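Aminotransferase, class I (Staphylococcus aureus, PDB 2O1B) probably catalyses the pyridoxal-5'-phosphate-dependent transfer of amino groups between amino acids and 2-oxo acids, as aspartate transaminases do. Local coordinates at residues A[63-68]-A[294-299]; A[341-346]-A[374-379]. One frame throughout, in Å; residues are numbered along the deposited sequence.

Interaction 1. Residues A[63-68]-A[294-299]; sequences QGIIDH and AIYALN
G64, I65 and H68, lying on one side of helix 63-72, meet Y296 and A297 of helix 288-300 in a near-antiparallel helix pair. Over the two short segments the axes come within 9.0 Å and their N-to-C directions differ by 152°. The first turn carries a brace of its own: Q63 NE2 donates to D67 OD2 at 2.7 Å, one helical turn further along. G64 has no side chain, and the tyrosine ring lies directly against its backbone, with Y296 CE1 3.5 Å from G64 O. That carbonyl oxygen also accepts the helical bond from H68 N, so it stays committed to its own helix while touching the ring. At I65 the helices come nearest, its CA lying 6.0 Å from the CA of A297. The ethyl branch does the touching: CG1 stands beside the backbone N (chi1 -64°), and I65 CD1 reaches A297 CB at 3.6 Å. I65 CG1 also makes a loose apolar contact with Y296 CD1, 4.3 Å away, while I65 and Y296 both also pack on Y301. I66 turns elsewhere, packing on Q79 of the second subunit, which places this helix at the subunit interface. H68 closes the segment with an offset, face-to-face stack on Y296, ring centroids 3.8 Å apart and planes inclined by 18°. The two side chains arrive nearly at right angles to one another, yet their rings end almost parallel. No hydrogen bond crosses between the segments; the evidence is for van der Waals packing on the I65 side and ring stacking on the H68 side. In the stack, Y296 CE2 sits 3.2 Å above the imidazole plane, over the centre of that ring.

Interaction 2. Residues A[341-346]-A[374-379]; sequences LETPPG and GNRYVR
Y377 lies beside L341 and E342 on adjacent antiparallel strands. Its CB touches L341 O at 3.4 Å, next to a CA-H...O contact from Y377 CA to the same oxygen. With CG beside the backbone N (chi1 -69°), the ring stands out next to the E342 side chain, both pointing the same way: Y377 CD1 stays 3.5 Å from L341 O, and Y377 CE1 reaches E342 CG at 3.7 Å. Water 1 lies over one ring face, and W340 stacks on the ring.

The backbones fix this register. L341 and V378 form a hydrogen-bonded pair, L341 N to V378 O at 2.9 Å and nearly straight (174° at the hydrogen), V378 N to L341 O at 2.7 Å. Their side chains point the same way, toward F352 of helix 349-360, touching through L341 CB and V378 CG2. Past the non-hydrogen-bonded pair E342-Y377, T343 N donates to R376 O at 3.0 Å from well above the carbonyl plane, 56° out of it. Water 1 donates to that oxygen too, while T343 OG1 is bonded to Y347 O. Further out, water 2 bridges P344 O and R376 NH1.

A type I turn, G374 to Y377, leads into the second strand; the pair forms the centre of the small four-stranded antiparallel sheet, backed by helix 349-360, typical of the C-terminal domain of fold type I aminotransferases.

Interactions 1 and 2 join different elements on opposite sides of the chain's centre, their own centres about 40 Å apart and their nearest atoms about 22 Å apart. Both are partly buried, each mixing interior residues with more accessible ones. Between the helices of 63-68 and 294-299, contact is made by apolar and ring packing, part of it against the backbone of G64, with no hydrogen bond across, and buries 255 Å². Between 341-346 and 374-379 the buried surface is 394 Å², and backbone hydrogen bonds set the register, with waters at the loop end. The helix pair lies near the second subunit; no other chain of the assembly touches the strand pair, although R379 there bonds N192 of the cofactor pocket.

Interaction 1. Residues A[63-68]-A[294-299]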
loop_
_atom_site.group_PDB
_atom_site.type_symbol
_atom_site.label_atom_id
_atom_site.label_comp_id
_atom_site.label_asym_id
_atom_site.label_seq_id
_atom_site.Cartn_x
_atom_site.Cartn_y
_atom_site.Cartn_z
ATOM N N GLN A 63 22.532 6.374 11.485
ATOM C CA GLN A 63 22.701 7.683 10.835
ATOM C C GLN A 63 23.035 7.572 9.344
ATOM O O GLN A 63 22.565 8.376 8.536
ATOM C CB GLN A 63 23.746 8.537 11.567
ATOM C CG GLN A 63 23.831 9.992 11.056
ATOM C CD GLN A 63 22.516 10.760 11.232
ATOM O OE1 GLN A 63 21.799 10.571 12.221
ATOM N NE2 GLN A 63 22.198 11.624 10.271
ATOM N N GLY A 64 23.821 6.559 8.979
ATOM C CA GLY A 64 24.186 6.319 7.587
ATOM C C GLY A 64 23.005 6.107 6.652
ATOM O O GLY A 64 23.035 6.578 5.517
ATOM N N ILE A 65 21.969 5.407 7.125
ATOM C CA ILE A 65 20.755 5.189 6.336
ATOM C C ILE A 65 19.999 6.501 6.172
ATOM O O ILE A 65 19.573 6.857 5.059
ATOM C CB ILE A 65 19.847 4.098 6.971
ATOM C CG1 ILE A 65 20.587 2.753 6.967
ATOM C CG2 ILE A 65 18.513 3.990 6.234
ATOM C CD1 ILE A 65 20.020 1.688 7.917
ATOM N N ILE A 66 19.856 7.219 7.286
ATOM C CA ILE A 66 19.293 8.568 7.294
ATOM C C ILE A 66 20.006 9.514 6.323
ATOM O O ILE A 66 19.341 10.164 5.514
ATOM C CB ILE A 66 19.245 9.174 8.726
ATOM C CG1 ILE A 66 18.409 8.295 9.669
ATOM C CG2 ILE A 66 18.661 10.588 8.704
ATOM C CD1 ILE A 66 16.971 8.038 9.173
ATOM N N ASP A 67 21.338 9.597 6.396
ATOM C CA ASP A 67 22.108 10.485 5.489
ATOM C C ASP A 67 21.865 10.186 4.012
ATOM O O ASP A 67 21.728 11.098 3.200
ATOM C CB ASP A 67 23.618 10.400 5.732
ATOM C CG ASP A 67 24.009 10.749 7.143
ATOM O OD1 ASP A 67 25.091 10.278 7.587
ATOM O OD2 ASP A 67 23.249 11.496 7.804
ATOM N N HIS A 68 21.831 8.903 3.668
ATOM C CA HIS A 68 21.583 8.500 2.291
ATOM C C HIS A 68 20.154 8.732 1.812
ATOM O O HIS A 68 19.941 9.040 0.639
ATOM C CB HIS A 68 22.051 7.066 2.040
ATOM C CG HIS A 68 23.493 7.000 1.647
ATOM N ND1 HIS A 68 23.901 6.753 0.356
ATOM C CD2 HIS A 68 24.622 7.246 2.360
ATOM C CE1 HIS A 68 25.221 6.805 0.298
ATOM N NE2 HIS A 68 25.683 7.111 1.499
ATOM N N ALA A 294 16.814 1.848 1.577
ATOM C CA ALA A 294 16.725 0.402 1.744
ATOM C C ALA A 294 17.938 -0.350 1.165
ATOM O O ALA A 294 18.448 -1.300 1.781
ATOM C CB ALA A 294 15.435 -0.109 1.135
ATOM N N ILE A 295 18.395 0.090 -0.009
ATOM C CA ILE A 295 19.559 -0.482 -0.678
ATOM C C ILE A 295 20.750 -0.280 0.232
ATOM O O ILE A 295 21.522 -1.204 0.485
ATOM C CB ILE A 295 19.838 0.223 -2.045
ATOM C CG1 ILE A 295 18.828 -0.226 -3.108
ATOM C CG2 ILE A 295 21.292 -0.033 -2.528
ATOM C CD1 ILE A 295 18.642 0.772 -4.265
ATOM N N TYR A 296 20.892 0.942 0.727
ATOM C CA TYR A 296 22.024 1.272 1.573
ATOM C C TYR A 296 22.018 0.404 2.826
ATOM O O TYR A 296 23.055 -0.111 3.215
ATOM C CB TYR A 296 22.001 2.747 1.941
ATOM C CG TYR A 296 23.311 3.209 2.505
ATOM C CD1 TYR A 296 23.503 3.309 3.882
ATOM C CD2 TYR A 296 24.377 3.511 1.664
ATOM C CE1 TYR A 296 24.715 3.722 4.398
ATOM C CE2 TYR A 296 25.586 3.928 2.169
ATOM C CZ TYR A 296 25.746 4.032 3.532
ATOM O OH TYR A 296 26.953 4.448 4.022
ATOM N N ALA A 297 20.837 0.208 3.421
ATOM C CA ALA A 297 20.715 -0.577 4.646
ATOM C C ALA A 297 21.164 -2.016 4.430
ATOM O O ALA A 297 22.031 -2.514 5.149
ATOM C CB ALA A 297 19.296 -0.529 5.177
ATOM N N LEU A 298 20.571 -2.666 3.432
ATOM C CA LEU A 298 20.859 -4.060 3.107
ATOM C C LEU A 298 22.311 -4.301 2.773
ATOM O O LEU A 298 22.890 -5.288 3.215
ATOM C CB LEU A 298 19.971 -4.533 1.950
ATOM C CG LEU A 298 18.488 -4.662 2.310
ATOM C CD1 LEU A 298 17.627 -4.786 1.054
ATOM C CD2 LEU A 298 18.295 -5.859 3.219
ATOM N N ASN A 299 22.895 -3.392 1.998
ATOM C CA ASN A 299 24.287 -3.525 1.579
ATOM C C ASN A 299 25.312 -3.355 2.694
ATOM O O ASN A 299 26.373 -3.970 2.656
ATOM C CB ASN A 299 24.615 -2.546 0.445
ATOM C CG ASN A 299 24.012 -2.956 -0.890
ATOM O OD1 ASN A 299 23.918 -2.133 -1.805
ATOM N ND2 ASN A 299 23.596 -4.221 -1.015
#

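Interaction 2. Residues A[341-346]-A[374-379]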
loop_
_atom_site.group_PDB
_atom_site.type_symbol
_atom_site.label_atom_id
_atom_site.label_comp_id
_atom_site.label_asym_id
_atom_site.label_seq_id
_atom_site.Cartn_x
_atom_site.Cartn_y
_atom_site.Cartn_z
ATOM N N LEU A 341 4.639 -14.954 28.575
ATOM C CA LEU A 341 4.457 -15.154 30.020
ATOM C C LEU A 341 3.106 -15.795 30.308
ATOM O O LEU A 341 2.093 -15.360 29.771
ATOM C CB LEU A 341 4.488 -13.788 30.728
ATOM C CG LEU A 341 4.905 -13.499 32.181
ATOM C CD1 LEU A 341 3.880 -12.573 32.818
ATOM C CD2 LEU A 341 5.131 -14.718 33.072
ATOM N N GLU A 342 3.086 -16.811 31.168
ATOM C CA GLU A 342 1.822 -17.379 31.655
ATOM C C GLU A 342 1.044 -16.369 32.489
ATOM O O GLU A 342 1.631 -15.607 33.266
ATOM C CB GLU A 342 2.077 -18.630 32.509
ATOM C CG GLU A 342 2.672 -19.807 31.746
ATOM C CD GLU A 342 2.444 -21.152 32.437
ATOM O OE1 GLU A 342 1.420 -21.322 33.131
ATOM O OE2 GLU A 342 3.303 -22.041 32.284
ATOM N N THR A 343 -0.277 -16.353 32.312
ATOM C CA THR A 343 -1.155 -15.691 33.265
ATOM C C THR A 343 -1.285 -16.558 34.527
ATOM O O THR A 343 -1.172 -17.793 34.457
ATOM C CB THR A 343 -2.552 -15.400 32.694
ATOM O OG1 THR A 343 -3.222 -16.631 32.374
ATOM C CG2 THR A 343 -2.457 -14.489 31.469
ATOM N N PRO A 344 -1.512 -15.919 35.689
ATOM C CA PRO A 344 -1.681 -16.684 36.912
ATOM C C PRO A 344 -3.063 -17.302 36.943
ATOM O O PRO A 344 -3.935 -16.863 36.178
ATOM C CB PRO A 344 -1.547 -15.625 38.008
ATOM C CG PRO A 344 -1.866 -14.355 37.377
ATOM C CD PRO A 344 -1.622 -14.470 35.925
ATOM N N PRO A 345 -3.267 -18.329 37.795
ATOM C CA PRO A 345 -4.608 -18.911 37.888
ATOM C C PRO A 345 -5.665 -17.858 38.242
ATOM O O PRO A 345 -5.397 -16.935 39.025
ATOM C CB PRO A 345 -4.487 -19.963 39.004
ATOM C CG PRO A 345 -3.130 -19.823 39.583
ATOM C CD PRO A 345 -2.287 -19.009 38.665
ATOM N N GLY A 346 -6.847 -17.992 37.646
ATOM C CA GLY A 346 -7.955 -17.081 37.906
ATOM C C GLY A 346 -7.945 -15.820 37.055
ATOM O O GLY A 346 -8.842 -14.998 37.176
ATOM N N GLY A 374 -3.335 -18.755 23.044
ATOM C CA GLY A 374 -2.769 -17.618 23.758
ATOM C C GLY A 374 -3.664 -17.158 24.900
ATOM O O GLY A 374 -3.336 -16.208 25.587
ATOM N N ASN A 375 -4.783 -17.847 25.121
ATOM C CA ASN A 375 -5.751 -17.433 26.134
ATOM C C ASN A 375 -5.175 -17.230 27.548
ATOM O O ASN A 375 -5.668 -16.396 28.316
ATOM C CB ASN A 375 -6.930 -18.415 26.193
ATOM C CG ASN A 375 -8.167 -17.789 26.775
ATOM O OD1 ASN A 375 -8.585 -16.712 26.350
ATOM N ND2 ASN A 375 -8.767 -18.454 27.760
ATOM N N ARG A 376 -4.134 -17.989 27.882
ATOM C CA ARG A 376 -3.544 -17.921 29.219
ATOM C C ARG A 376 -2.072 -17.508 29.210
ATOM O O ARG A 376 -1.266 -17.982 30.018
ATOM C CB ARG A 376 -3.785 -19.215 29.992
ATOM C CG ARG A 376 -5.271 -19.587 30.054
ATOM C CD ARG A 376 -5.741 -19.930 31.451
ATOM N NE ARG A 376 -7.202 -20.056 31.503
ATOM C CZ ARG A 376 -8.022 -19.244 32.167
ATOM N NH1 ARG A 376 -7.547 -18.223 32.882
ATOM N NH2 ARG A 376 -9.332 -19.465 32.134
ATOM N N TYR A 377 -1.745 -16.605 28.288
ATOM C CA TYR A 377 -0.428 -15.985 28.225
ATOM C C TYR A 377 -0.550 -14.513 27.895
ATOM O O TYR A 377 -1.559 -14.072 27.367
ATOM C CB TYR A 377 0.417 -16.588 27.116
ATOM C CG TYR A 377 0.853 -18.003 27.323
ATOM C CD1 TYR A 377 2.110 -18.289 27.846
ATOM C CD2 TYR A 377 0.011 -19.061 26.991
ATOM C CE1 TYR A 377 2.516 -19.592 28.044
ATOM C CE2 TYR A 377 0.416 -20.369 27.178
ATOM C CZ TYR A 377 1.668 -20.623 27.707
ATOM O OH TYR A 377 2.080 -21.928 27.887
ATOM N N VAL A 378 0.510 -13.776 28.182
ATOM C CA VAL A 378 0.646 -12.413 27.715
ATOM C C VAL A 378 2.009 -12.257 27.048
ATOM O O VAL A 378 2.961 -12.965 27.397
ATOM C CB VAL A 378 0.447 -11.378 28.854
ATOM C CG1 VAL A 378 -0.985 -11.459 29.403
ATOM C CG2 VAL A 378 1.476 -11.581 29.972
ATOM N N ARG A 379 2.081 -11.345 26.079
ATOM C CA ARG A 379 3.318 -11.048 25.370
ATOM C C ARG A 379 3.951 -9.777 25.929
ATOM O O ARG A 379 3.283 -8.748 26.102
ATOM C CB ARG A 379 3.028 -10.884 23.875
ATOM C CG ARG A 379 4.255 -10.947 22.969
ATOM C CD ARG A 379 3.906 -10.437 21.566
ATOM N NE ARG A 379 3.644 -8.996 21.572
ATOM C CZ ARG A 379 3.298 -8.272 20.505
ATOM N NH1 ARG A 379 3.178 -8.835 19.303
ATOM N NH2 ARG A 379 3.088 -6.969 20.636
HETATM O O HOH W 1 -1.079 -20.628 30.926
HETATM O O HOH W 2 -4.808 -18.625 34.106
#